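Local coordinates for uncharacterized protein (Bacteroides vulgatus, PDB 4FMR) that is of unknown function but probably binds DNA, pairing an HU/IHF-like DNA-binding domain with a DUF4469 domain of immunoglobulin-like fold, at residues Leu6-Val11 / Thr119-Leu124; Gly136-Thr141 / Arg152-Phe157; Ala148-Asn153 / Ile237-Ala242; Gly158-Val163 / Thr217-Gly222. One frame throughout, in Å; residues are numbered along the deposited sequence. Where two conformers were deposited one is given.

Contact 1. Residues Leu6-Val11 / Thr119-Leu124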
loop_
_atom_site.group_PDB
_atom_site.type_symbol
_atom_site.label_atom_id
_atom_site.label_comp_id
_atom_site.label_asym_id
_atom_site.label_seq_id
_atom_site.Cartn_x
_atom_site.Cartn_y
_atom_site.Cartn_z
ATOM N N LEU B 6 7.434 -5.668 -18.305
ATOM C CA LEU B 6 8.191 -5.737 -17.056
ATOM C C LEU B 6 9.251 -6.848 -17.197
ATOM O O LEU B 6 8.940 -7.929 -17.712
ATOM C CB LEU B 6 7.308 -5.970 -15.809
ATOM C CG LEU B 6 6.362 -4.855 -15.360
ATOM C CD1 LEU B 6 5.506 -5.323 -14.215
ATOM C CD2 LEU B 6 7.113 -3.623 -14.946
ATOM N N LYS B 7 10.503 -6.563 -16.798
ATOM C CA LYS B 7 11.605 -7.536 -16.844
ATOM C C LYS B 7 11.812 -8.108 -15.443
ATOM O O LYS B 7 11.891 -7.337 -14.482
ATOM C CB LYS B 7 12.893 -6.900 -17.384
ATOM C CG LYS B 7 12.813 -6.483 -18.846
ATOM C CD LYS B 7 14.006 -5.636 -19.214
ATOM C CE LYS B 7 13.993 -5.213 -20.655
ATOM N NZ LYS B 7 15.263 -4.542 -21.019
ATOM N N ALA B 8 11.854 -9.445 -15.308
ATOM C CA ALA B 8 11.990 -10.048 -13.984
ATOM C C ALA B 8 13.002 -11.202 -13.938
ATOM O O ALA B 8 13.051 -12.044 -14.841
ATOM C CB ALA B 8 10.641 -10.551 -13.506
ATOM N N TRP B 9 13.793 -11.230 -12.848
ATOM C CA TRP B 9 14.772 -12.268 -12.520
ATOM C C TRP B 9 14.145 -13.355 -11.676
ATOM O O TRP B 9 13.146 -13.108 -10.990
ATOM C CB TRP B 9 15.970 -11.696 -11.737
ATOM C CG TRP B 9 16.787 -10.658 -12.430
ATOM C CD1 TRP B 9 16.922 -9.349 -12.070
ATOM C CD2 TRP B 9 17.693 -10.871 -13.522
ATOM N NE1 TRP B 9 17.827 -8.721 -12.898
ATOM C CE2 TRP B 9 18.301 -9.628 -13.811
ATOM C CE3 TRP B 9 18.037 -11.992 -14.299
ATOM C CZ2 TRP B 9 19.229 -9.471 -14.850
ATOM C CZ3 TRP B 9 18.949 -11.833 -15.334
ATOM C CH2 TRP B 9 19.529 -10.585 -15.606
ATOM N N LEU B 10 14.782 -14.535 -11.654
ATOM C CA LEU B 10 14.363 -15.650 -10.814
ATOM C C LEU B 10 15.365 -15.754 -9.666
ATOM O O LEU B 10 16.508 -16.171 -9.871
ATOM C CB LEU B 10 14.243 -16.960 -11.620
ATOM C CG LEU B 10 13.143 -17.013 -12.689
ATOM C CD1 LEU B 10 13.422 -18.100 -13.708
ATOM C CD2 LEU B 10 11.786 -17.227 -12.071
ATOM N N VAL B 11 14.963 -15.268 -8.483
ATOM C CA VAL B 11 15.801 -15.258 -7.278
ATOM C C VAL B 11 15.216 -16.251 -6.261
ATOM O O VAL B 11 14.055 -16.654 -6.390
ATOM C CB VAL B 11 15.990 -13.833 -6.658
ATOM C CG1 VAL B 11 16.747 -12.899 -7.600
ATOM C CG2 VAL B 11 14.663 -13.212 -6.215
ATOM N N THR B 119 0.098 -5.391 -19.650
ATOM C CA THR B 119 1.503 -5.583 -19.324
ATOM C C THR B 119 1.844 -7.060 -19.341
ATOM O O THR B 119 1.137 -7.872 -18.739
ATOM C CB THR B 119 1.822 -4.931 -17.965
ATOM O OG1 THR B 119 1.308 -3.597 -17.987
ATOM C CG2 THR B 119 3.350 -4.915 -17.629
ATOM N N ARG B 120 2.938 -7.401 -20.037
ATOM C CA ARG B 120 3.488 -8.750 -20.068
ATOM C C ARG B 120 4.797 -8.775 -19.243
ATOM O O ARG B 120 5.478 -7.749 -19.121
ATOM C CB ARG B 120 3.713 -9.245 -21.513
ATOM C CG ARG B 120 4.691 -8.421 -22.338
ATOM C CD ARG B 120 5.008 -9.131 -23.646
ATOM N NE ARG B 120 6.142 -8.507 -24.332
ATOM C CZ ARG B 120 7.408 -8.884 -24.183
ATOM N NH1 ARG B 120 7.714 -9.909 -23.394
ATOM N NH2 ARG B 120 8.376 -8.248 -24.828
ATOM N N VAL B 121 5.111 -9.933 -18.655
ATOM C CA VAL B 121 6.326 -10.143 -17.866
ATOM C C VAL B 121 7.322 -10.920 -18.733
ATOM O O VAL B 121 7.005 -12.014 -19.223
ATOM C CB VAL B 121 6.074 -10.847 -16.498
ATOM C CG1 VAL B 121 7.374 -10.972 -15.695
ATOM C CG2 VAL B 121 5.014 -10.115 -15.688
ATOM N N ASP B 122 8.509 -10.323 -18.943
ATOM C CA ASP B 122 9.607 -10.905 -19.702
ATOM C C ASP B 122 10.598 -11.486 -18.689
ATOM O O ASP B 122 11.338 -10.730 -18.043
ATOM C CB ASP B 122 10.232 -9.841 -20.633
ATOM C CG ASP B 122 11.551 -10.198 -21.304
ATOM O OD1 ASP B 122 11.735 -11.387 -21.676
ATOM O OD2 ASP B 122 12.378 -9.278 -21.510
ATOM N N VAL B 123 10.545 -12.829 -18.501
ATOM C CA VAL B 123 11.385 -13.577 -17.553
ATOM C C VAL B 123 12.792 -13.709 -18.152
ATOM O O VAL B 123 12.953 -14.268 -19.235
ATOM C CB VAL B 123 10.763 -14.955 -17.172
ATOM C CG1 VAL B 123 11.642 -15.718 -16.176
ATOM C CG2 VAL B 123 9.349 -14.789 -16.611
ATOM N N LEU B 124 13.798 -13.160 -17.453
ATOM C CA LEU B 124 15.207 -13.141 -17.883
ATOM C C LEU B 124 15.980 -14.377 -17.386
ATOM O O LEU B 124 17.151 -14.560 -17.734
ATOM C CB LEU B 124 15.909 -11.861 -17.356
ATOM C CG LEU B 124 15.287 -10.483 -17.627
ATOM C CD1 LEU B 124 16.001 -9.422 -16.828
ATOM C CD2 LEU B 124 15.336 -10.119 -19.100
#

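Contact 2. Residues Gly136-Thr141 / Arg152-Phe157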
loop_
_atom_site.group_PDB
_atom_site.type_symbol
_atom_site.label_atom_id
_atom_site.label_comp_id
_atom_site.label_asym_id
_atom_site.label_seq_id
_atom_site.Cartn_x
_atom_site.Cartn_y
_atom_site.Cartn_z
ATOM N N GLY B 136 13.952 -7.501 0.422
ATOM C CA GLY B 136 14.133 -6.669 1.595
ATOM C C GLY B 136 12.918 -6.657 2.493
ATOM O O GLY B 136 11.814 -6.973 2.047
ATOM N N GLN B 137 13.101 -6.278 3.767
ATOM C CA GLN B 137 11.974 -6.184 4.685
ATOM C C GLN B 137 12.177 -5.063 5.722
ATOM O O GLN B 137 13.197 -5.030 6.419
ATOM C CB GLN B 137 11.685 -7.528 5.400
ATOM C CG GLN B 137 10.305 -7.521 6.083
ATOM C CD GLN B 137 10.042 -8.713 6.956
ATOM O OE1 GLN B 137 10.859 -9.106 7.808
ATOM N NE2 GLN B 137 8.849 -9.265 6.808
ATOM N N ASP B 138 11.168 -4.188 5.843
ATOM C CA ASP B 138 11.151 -3.104 6.808
ATOM C C ASP B 138 10.592 -3.631 8.111
ATOM O O ASP B 138 9.541 -4.270 8.087
ATOM C CB ASP B 138 10.334 -1.909 6.294
ATOM C CG ASP B 138 10.536 -0.681 7.161
ATOM O OD1 ASP B 138 11.686 -0.237 7.294
ATOM O OD2 ASP B 138 9.559 -0.216 7.768
ATOM N N ALA B 139 11.289 -3.386 9.243
ATOM C CA ALA B 139 10.885 -3.909 10.550
ATOM C C ALA B 139 9.630 -3.229 11.075
ATOM O O ALA B 139 8.764 -3.893 11.630
ATOM C CB ALA B 139 12.019 -3.755 11.555
ATOM N N THR B 140 9.515 -1.924 10.864
ATOM C CA THR B 140 8.416 -1.096 11.354
ATOM C C THR B 140 7.116 -1.399 10.638
ATOM O O THR B 140 6.119 -1.583 11.326
ATOM C CB THR B 140 8.790 0.375 11.219
ATOM O OG1 THR B 140 9.968 0.561 11.980
ATOM C CG2 THR B 140 7.718 1.316 11.737
ATOM N N THR B 141 7.101 -1.429 9.291
ATOM C CA THR B 141 5.858 -1.614 8.525
ATOM C C THR B 141 5.667 -3.063 8.066
ATOM O O THR B 141 4.556 -3.426 7.677
ATOM C CB THR B 141 5.845 -0.681 7.287
ATOM O OG1 THR B 141 6.847 -1.118 6.374
ATOM C CG2 THR B 141 6.067 0.810 7.635
ATOM N N ARG B 152 15.124 3.222 11.773
ATOM C CA ARG B 152 14.605 1.902 12.115
ATOM C C ARG B 152 15.340 0.811 11.323
ATOM O O ARG B 152 16.164 1.118 10.462
ATOM C CB ARG B 152 13.080 1.851 11.875
ATOM C CG ARG B 152 12.248 2.685 12.872
ATOM C CD ARG B 152 12.270 2.115 14.289
ATOM N NE ARG B 152 11.491 2.913 15.242
ATOM C CZ ARG B 152 10.194 2.741 15.482
ATOM N NH1 ARG B 152 9.506 1.812 14.828
ATOM N NH2 ARG B 152 9.570 3.512 16.364
ATOM N N ASN B 153 15.076 -0.459 11.645
ATOM C CA ASN B 153 15.771 -1.569 11.009
ATOM C C ASN B 153 15.206 -1.990 9.669
ATOM O O ASN B 153 14.012 -1.961 9.425
ATOM C CB ASN B 153 15.810 -2.791 11.920
ATOM C CG ASN B 153 16.725 -2.587 13.103
ATOM O OD1 ASN B 153 17.953 -2.484 12.969
ATOM N ND2 ASN B 153 16.139 -2.462 14.280
ATOM N N PHE B 154 16.115 -2.437 8.819
ATOM C CA PHE B 154 15.824 -2.932 7.499
ATOM C C PHE B 154 16.597 -4.223 7.284
ATOM O O PHE B 154 17.756 -4.316 7.701
ATOM C CB PHE B 154 16.173 -1.868 6.435
ATOM C CG PHE B 154 15.573 -2.211 5.096
ATOM C CD1 PHE B 154 14.233 -1.943 4.827
ATOM C CD2 PHE B 154 16.330 -2.870 4.121
ATOM C CE1 PHE B 154 13.665 -2.312 3.607
ATOM C CE2 PHE B 154 15.751 -3.244 2.898
ATOM C CZ PHE B 154 14.425 -2.965 2.654
ATOM N N THR B 155 15.943 -5.233 6.666
ATOM C CA THR B 155 16.589 -6.515 6.356
ATOM C C THR B 155 16.741 -6.687 4.837
ATOM O O THR B 155 15.779 -6.566 4.097
ATOM C CB THR B 155 15.826 -7.718 6.962
ATOM O OG1 THR B 155 15.694 -7.535 8.369
ATOM C CG2 THR B 155 16.533 -9.031 6.713
ATOM N N LEU B 156 17.934 -7.062 4.409
ATOM C CA LEU B 156 18.273 -7.373 3.026
ATOM C C LEU B 156 18.506 -8.864 2.874
ATOM O O LEU B 156 19.329 -9.423 3.596
ATOM C CB LEU B 156 19.537 -6.606 2.591
ATOM C CG LEU B 156 19.432 -5.105 2.562
ATOM C CD1 LEU B 156 20.773 -4.466 2.836
ATOM C CD2 LEU B 156 18.816 -4.643 1.276
ATOM N N PHE B 157 17.789 -9.517 1.944
ATOM C CA PHE B 157 17.989 -10.937 1.669
ATOM C C PHE B 157 18.708 -11.080 0.338
ATOM O O PHE B 157 18.454 -10.303 -0.575
ATOM C CB PHE B 157 16.647 -11.693 1.673
ATOM C CG PHE B 157 15.863 -11.548 2.958
ATOM C CD1 PHE B 157 16.086 -12.411 4.029
ATOM C CD2 PHE B 157 14.885 -10.567 3.088
ATOM C CE1 PHE B 157 15.330 -12.306 5.201
ATOM C CE2 PHE B 157 14.143 -10.452 4.260
ATOM C CZ PHE B 157 14.364 -11.324 5.307
HETATM O O HOH W 1 13.790 -5.787 8.997
HETATM O O HOH W 2 11.992 -0.410 9.940
#

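Contact 3. Residues Ala148-Asn153 / Ile237-Ala242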
loop_
_atom_site.group_PDB
_atom_site.type_symbol
_atom_site.label_atom_id
_atom_site.label_comp_id
_atom_site.label_asym_id
_atom_site.label_seq_id
_atom_site.Cartn_x
_atom_site.Cartn_y
_atom_site.Cartn_z
ATOM N N ALA B 148 11.200 1.696 3.269
ATOM C CA ALA B 148 11.846 1.564 4.567
ATOM C C ALA B 148 11.608 2.787 5.452
ATOM O O ALA B 148 11.205 3.839 4.966
ATOM C CB ALA B 148 13.343 1.354 4.363
ATOM N N THR B 149 11.855 2.628 6.745
ATOM C CA THR B 149 11.675 3.680 7.753
ATOM C C THR B 149 13.048 4.150 8.292
ATOM O O THR B 149 13.804 3.337 8.816
ATOM C CB THR B 149 10.774 3.156 8.901
ATOM O OG1 THR B 149 9.581 2.558 8.363
ATOM C CG2 THR B 149 10.391 4.253 9.878
ATOM N N ALA B 150 13.346 5.455 8.171
ATOM C CA ALA B 150 14.568 6.084 8.708
ATOM C C ALA B 150 14.599 5.938 10.219
ATOM O O ALA B 150 13.555 6.008 10.846
ATOM C CB ALA B 150 14.625 7.563 8.322
ATOM N N GLY B 151 15.775 5.678 10.777
ATOM C CA GLY B 151 15.953 5.480 12.214
ATOM C C GLY B 151 15.489 4.127 12.701
ATOM O O GLY B 151 15.442 3.900 13.910
ATOM N N ARG B 152 15.124 3.222 11.773
ATOM C CA ARG B 152 14.605 1.902 12.115
ATOM C C ARG B 152 15.340 0.811 11.323
ATOM O O ARG B 152 16.164 1.118 10.462
ATOM C CB ARG B 152 13.080 1.851 11.875
ATOM C CG ARG B 152 12.248 2.685 12.872
ATOM C CD ARG B 152 12.270 2.115 14.289
ATOM N NE ARG B 152 11.491 2.913 15.242
ATOM C CZ ARG B 152 10.194 2.741 15.482
ATOM N NH1 ARG B 152 9.506 1.812 14.828
ATOM N NH2 ARG B 152 9.570 3.512 16.364
ATOM N N ASN B 153 15.076 -0.459 11.645
ATOM C CA ASN B 153 15.771 -1.569 11.009
ATOM C C ASN B 153 15.206 -1.990 9.669
ATOM O O ASN B 153 14.012 -1.961 9.425
ATOM C CB ASN B 153 15.810 -2.791 11.920
ATOM C CG ASN B 153 16.725 -2.587 13.103
ATOM O OD1 ASN B 153 17.953 -2.484 12.969
ATOM N ND2 ASN B 153 16.139 -2.462 14.280
ATOM N N ILE B 237 15.749 1.852 -3.058
ATOM C CA ILE B 237 15.041 1.810 -1.776
ATOM C C ILE B 237 14.315 3.132 -1.567
ATOM O O ILE B 237 14.877 4.202 -1.806
ATOM C CB ILE B 237 16.022 1.484 -0.563
ATOM C CG1 ILE B 237 15.271 1.250 0.785
ATOM C CG2 ILE B 237 17.107 2.554 -0.396
ATOM C CD1 ILE B 237 16.146 0.594 1.976
ATOM N N TYR B 238 13.092 3.053 -1.070
ATOM C CA TYR B 238 12.395 4.270 -0.703
ATOM C C TYR B 238 12.502 4.438 0.804
ATOM O O TYR B 238 12.145 3.533 1.565
ATOM C CB TYR B 238 10.938 4.288 -1.168
ATOM C CG TYR B 238 10.206 5.519 -0.669
ATOM C CD1 TYR B 238 10.351 6.750 -1.309
ATOM C CD2 TYR B 238 9.385 5.459 0.459
ATOM C CE1 TYR B 238 9.736 7.899 -0.811
ATOM C CE2 TYR B 238 8.774 6.602 0.971
ATOM C CZ TYR B 238 8.938 7.818 0.325
ATOM O OH TYR B 238 8.291 8.938 0.794
ATOM N N ILE B 239 12.970 5.587 1.242
ATOM C CA ILE B 239 13.074 5.816 2.682
ATOM C C ILE B 239 12.029 6.846 3.094
ATOM O O ILE B 239 11.929 7.916 2.494
ATOM C CB ILE B 239 14.522 6.227 3.081
ATOM C CG1 ILE B 239 15.489 5.020 2.811
ATOM C CG2 ILE B 239 14.566 6.685 4.573
ATOM C CD1 ILE B 239 16.913 5.261 2.871
ATOM N N GLY B 240 11.235 6.482 4.094
ATOM C CA GLY B 240 10.234 7.363 4.671
ATOM C C GLY B 240 10.824 7.922 5.945
ATOM O O GLY B 240 11.514 7.189 6.672
ATOM N N GLY B 241 10.578 9.212 6.193
ATOM C CA GLY B 241 11.079 9.931 7.357
ATOM C C GLY B 241 10.862 9.213 8.676
ATOM O O GLY B 241 9.909 8.442 8.828
ATOM N N ALA B 242 11.783 9.448 9.619
ATOM C CA ALA B 242 11.825 8.869 10.962
ATOM C C ALA B 242 10.471 8.989 11.689
ATOM O O ALA B 242 9.801 10.019 11.548
ATOM C CB ALA B 242 12.914 9.557 11.775
#

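Contact 4. Residues Gly158-Val163 / Thr217-Gly222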
loop_
_atom_site.group_PDB
_atom_site.type_symbol
_atom_site.label_atom_id
_atom_site.label_comp_id
_atom_site.label_asym_id
_atom_site.label_seq_id
_atom_site.Cartn_x
_atom_site.Cartn_y
_atom_site.Cartn_z
ATOM N N GLY B 158 19.613 -12.039 0.230
ATOM C CA GLY B 158 20.313 -12.228 -1.030
ATOM C C GLY B 158 21.357 -13.312 -1.017
ATOM O O GLY B 158 21.182 -14.347 -0.361
ATOM N N LYS B 159 22.442 -13.080 -1.790
ATOM C CA LYS B 159 23.556 -14.010 -1.946
ATOM C C LYS B 159 24.875 -13.314 -1.722
ATOM O O LYS B 159 25.139 -12.271 -2.334
ATOM C CB LYS B 159 23.554 -14.683 -3.340
ATOM C CG LYS B 159 22.421 -15.684 -3.575
ATOM C CD LYS B 159 22.642 -17.045 -2.939
ATOM C CE LYS B 159 21.456 -17.944 -3.192
ATOM N NZ LYS B 159 21.693 -19.328 -2.707
ATOM N N ASN B 160 25.691 -13.908 -0.818
ATOM C CA ASN B 160 27.043 -13.501 -0.421
ATOM C C ASN B 160 27.129 -11.995 -0.125
ATOM O O ASN B 160 28.017 -11.301 -0.618
ATOM C CB ASN B 160 28.047 -13.908 -1.506
ATOM C CG ASN B 160 28.131 -15.402 -1.629
ATOM O OD1 ASN B 160 28.479 -16.113 -0.672
ATOM N ND2 ASN B 160 27.766 -15.910 -2.797
ATOM N N LEU B 161 26.229 -11.527 0.743
ATOM C CA LEU B 161 26.083 -10.122 1.126
ATOM C C LEU B 161 26.960 -9.729 2.334
ATOM O O LEU B 161 27.029 -8.533 2.624
ATOM C CB LEU B 161 24.597 -9.814 1.448
ATOM C CG LEU B 161 23.602 -9.839 0.277
ATOM C CD1 LEU B 161 22.203 -9.406 0.738
ATOM C CD2 LEU B 161 24.041 -8.914 -0.851
ATOM N N THR B 162 27.638 -10.708 3.013
ATOM C CA THR B 162 28.485 -10.469 4.200
ATOM C C THR B 162 29.441 -9.306 3.958
ATOM O O THR B 162 30.177 -9.317 2.974
ATOM C CB THR B 162 29.278 -11.737 4.607
ATOM O OG1 THR B 162 28.383 -12.825 4.786
ATOM C CG2 THR B 162 30.075 -11.557 5.899
ATOM N N VAL B 163 29.411 -8.304 4.844
ATOM C CA VAL B 163 30.303 -7.142 4.751
ATOM C C VAL B 163 31.646 -7.544 5.426
ATOM O O VAL B 163 31.679 -7.824 6.621
ATOM C CB VAL B 163 29.655 -5.860 5.350
ATOM C CG1 VAL B 163 30.656 -4.712 5.405
ATOM C CG2 VAL B 163 28.418 -5.442 4.549
ATOM N N THR B 217 31.791 -5.129 -0.569
ATOM C CA THR B 217 32.466 -6.094 0.291
ATOM C C THR B 217 33.590 -6.810 -0.448
ATOM O O THR B 217 33.588 -6.872 -1.683
ATOM C CB THR B 217 31.418 -7.113 0.852
ATOM O OG1 THR B 217 32.017 -7.941 1.851
ATOM C CG2 THR B 217 30.735 -7.954 -0.236
ATOM N N GLN B 218 34.545 -7.369 0.328
ATOM C CA GLN B 218 35.658 -8.175 -0.189
ATOM C C GLN B 218 35.416 -9.670 0.143
ATOM O O GLN B 218 36.303 -10.509 -0.038
ATOM C CB GLN B 218 37.001 -7.683 0.368
ATOM C CG GLN B 218 37.427 -6.373 -0.256
ATOM C CD GLN B 218 38.575 -5.720 0.455
ATOM O OE1 GLN B 218 38.427 -5.169 1.550
ATOM N NE2 GLN B 218 39.725 -5.699 -0.191
ATOM N N TYR B 219 34.199 -9.987 0.624
ATOM C CA TYR B 219 33.764 -11.341 0.945
ATOM C C TYR B 219 33.515 -12.100 -0.348
ATOM O O TYR B 219 32.696 -11.669 -1.163
ATOM C CB TYR B 219 32.496 -11.320 1.835
ATOM C CG TYR B 219 31.938 -12.697 2.139
ATOM C CD1 TYR B 219 32.527 -13.517 3.102
ATOM C CD2 TYR B 219 30.827 -13.184 1.457
ATOM C CE1 TYR B 219 32.031 -14.795 3.366
ATOM C CE2 TYR B 219 30.315 -14.453 1.719
ATOM C CZ TYR B 219 30.915 -15.256 2.676
ATOM O OH TYR B 219 30.399 -16.510 2.916
ATOM N N ARG B 220 34.209 -13.237 -0.519
ATOM C CA ARG B 220 34.137 -14.119 -1.689
ATOM C C ARG B 220 33.026 -15.164 -1.540
ATOM O O ARG B 220 32.827 -15.696 -0.437
ATOM C CB ARG B 220 35.491 -14.834 -1.862
ATOM C CG ARG B 220 35.665 -15.561 -3.196
ATOM C CD ARG B 220 36.896 -16.454 -3.216
ATOM N NE ARG B 220 38.139 -15.731 -2.928
ATOM C CZ ARG B 220 38.870 -15.089 -3.837
ATOM N NH1 ARG B 220 38.483 -15.053 -5.107
ATOM N NH2 ARG B 220 39.989 -14.468 -3.477
ATOM N N GLY B 221 32.373 -15.488 -2.666
ATOM C CA GLY B 221 31.324 -16.503 -2.758
ATOM C C GLY B 221 31.684 -17.814 -2.079
ATOM O O GLY B 221 32.690 -18.448 -2.429
ATOM N N GLY B 222 30.882 -18.176 -1.070
ATOM C CA GLY B 222 31.051 -19.376 -0.257
ATOM C C GLY B 222 32.350 -19.361 0.521
ATOM O O GLY B 222 32.698 -18.349 1.147
#

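Contact 1. Residues Leu6-Val11 / Thr119-Leu124
W9 and L124 meet ring to methyl: CD1 of L124 stands 3.7 Å from the centroid of the six-membered ring of W9, only 8° off the ring normal, a CH-pi contact over the face. CB of L124 adds a second touch, 3.7 Å from W9 CZ3. The indole starts out pointing away from segment 119-124, and its chi1 of -61°, with CG beside the backbone N, brings the ring back over the leucine. On the face that carries L6, A8, V121 and V123 the contacts are purely apolar, A8 CB lying 4.0 Å from V121 CG1. Further along, the end of L10 comes back to V123, its CD1 3.9 Å from V123 CG1. K7 and D122 run alongside each other on the other face, but K7 NZ and D122 OD2 remain 5.6 Å apart, too far for a salt bridge.

Beneath these side chains, four backbone bonds fix the parallel register. L6 and A8 each donate and accept, the shortest bond being D122 N to L6 O at 2.7 Å, nearly straight at 174°. Further out, R127 makes a cation-pi contact with W9, while M70, F86 and A90 of the second subunit pack against L6, A8 and L10. Strand 4-12 thus runs between 23-27 and 119-126 in a three-stranded mixed sheet within the HU/IHF-like DNA-binding domain, its apolar face turned to the partner subunit.

Contact 2. Residues Gly136-Thr141 / Arg152-Phe157
The F154 ring lies against the backbone of G136-D138, with Q137 O 3.6 Å above one face. CG of F154 is anti to its backbone N (chi1 -166°), which carries the ring across to the neighbouring strand; there CZ comes within 3.9 Å of G136 CA, where a side chain on that glycine would collide with it. Q137 and T155 form the hydrogen-bonded antiparallel pair, Q137 N to T155 O at 2.7 Å and T155 N to Q137 O at 2.8 Å. Exchanging F154 for an alanine would probably open a gap beside G136 and leave the carbonyl of Q137 without its aromatic cover.

The Q137/T155 face and the turn end are looser and wet. On that face one water donates to Q137 O and is bonded to T155 OG1; at the turn a second donates to D138 OD1 and N153 O and accepts from T140 N. Just past the strand, A139 N bonds N153 O, and in one of its two conformers R152 NH1 reaches T140 OG1. D138 OD2 accepts from T141 N in an Asx motif and also bonds T149 OG1. Strand 132-138 is outermost in its four-stranded antiparallel sheet; strand 153-159 lies between it and 197-201.

Contact 3. Residues Ala148-Asn153 / Ile237-Ala242
A parallel pairing at the margin of a five-stranded mixed sheet joins strand 147-149 to strand 231-240, in the domain assigned an immunoglobulin-like fold. A148 sits opposite I239 and T149 opposite G240, and three backbone bonds hold that register. A148 uses both its backbone N-H and its C=O: its N donates to Y238 O at 2.7 Å, somewhat bent at 137°, and its O accepts from G240 N at 2.8 Å. The ladder finishes with A150 N to G240 O, 2.9 Å and almost straight at 177°.

The side chains on the A148 and I239 side are apolar, two alanines meeting two isoleucines. CB of A148 meets CD1 of I237 at 3.8 Å; CG1 of that isoleucine is anti to the backbone N (chi1 -173°), and the chain continues extended to deliver the terminal methyl. A150 CB touches the CG2 branch of I239 at 3.9 Å.

The edge strand ends at T149, where a type II turn to R152, closed by R152 N to T149 O, reverses the chain. G151 has the positive phi that glycine readily adopts. A148 and I237 both pack on F154 of the four-stranded sheet, which sets the two sheets face to face as in a beta-sandwich, and I237 and I239 reach L174 within their own sheet. With strand 132-138 in one sheet and 147-149 parallel to the last strand in the other, the layout resembles the A/A' arrangement of immunoglobulin-like folds.

After G240 the strand pairing ends, but the chains stay close, A242 CA lying 3.3 Å from A150 O in a CA-H...O contact. G241 N bonds to D208 OD2. Y238 packs on R81 of the second subunit.

Contact 4. Residues Gly158-Val163 / Thr217-Gly222
T217 OG1 takes part in three hydrogen bonds. It donates to T162 O at 2.6 Å, in the carbonyl plane and on a lone pair; it accepts from Y219 N at 3.2 Å, and it is also bonded to A164 N. This reach depends on chi1 of -171°, which sets OG1 anti to the backbone N and leaves CG2 in the crowded position between N and the carbonyl carbon. The bond from Y219 N, two residues on, makes an ST turn where strand 209-217 gives way to the loop leading to strand 231-240. A valine at T217 would probably leave T162 O without this hydroxyl donor and the amides of Y219 and A164 without their acceptor, freeing the turn to shift.

Past that turn the tyrosine folds back over the facing loop. T162 CB lies over one face of the Y219 ring, 3.8 Å from its centroid and 14° off the normal, a CH-pi contact, while CB of Y219 comes to 3.3 Å from T162 O. These two loops lie at one end of the immunoglobulin-like domain, the 158-163 segment continuing strand 153-159 of the other sheet.

N160 approaches the same ring at its edge, with amide and ring planes 40° apart and OD1 3.4 Å from Y219 CE2. Its OD1 accepts from G222 N at 3.2 Å, a straight bond at the hydrogen, although the donor stands above the carbonyl plane. ND2 bonds to K130 O, so both ends of the amide are engaged.

Contact 3 is the most buried and contact 4 lies at the surface; contacts 1 and 2 are partly buried. Contacts 1 and 3 are both parallel strand pairs, yet they belong to different domains, their centres about 27 Å apart, and both touch the second subunit. Contact 2 is antiparallel and wetter, with two waters bridging its segments. It touches contact 3 directly, and the two share R152 and N153. Contact 4, nested within the loop closed by contact 3, extends strand 153-159 of contact 2 but relies on side-chain bonds rather than a backbone ladder.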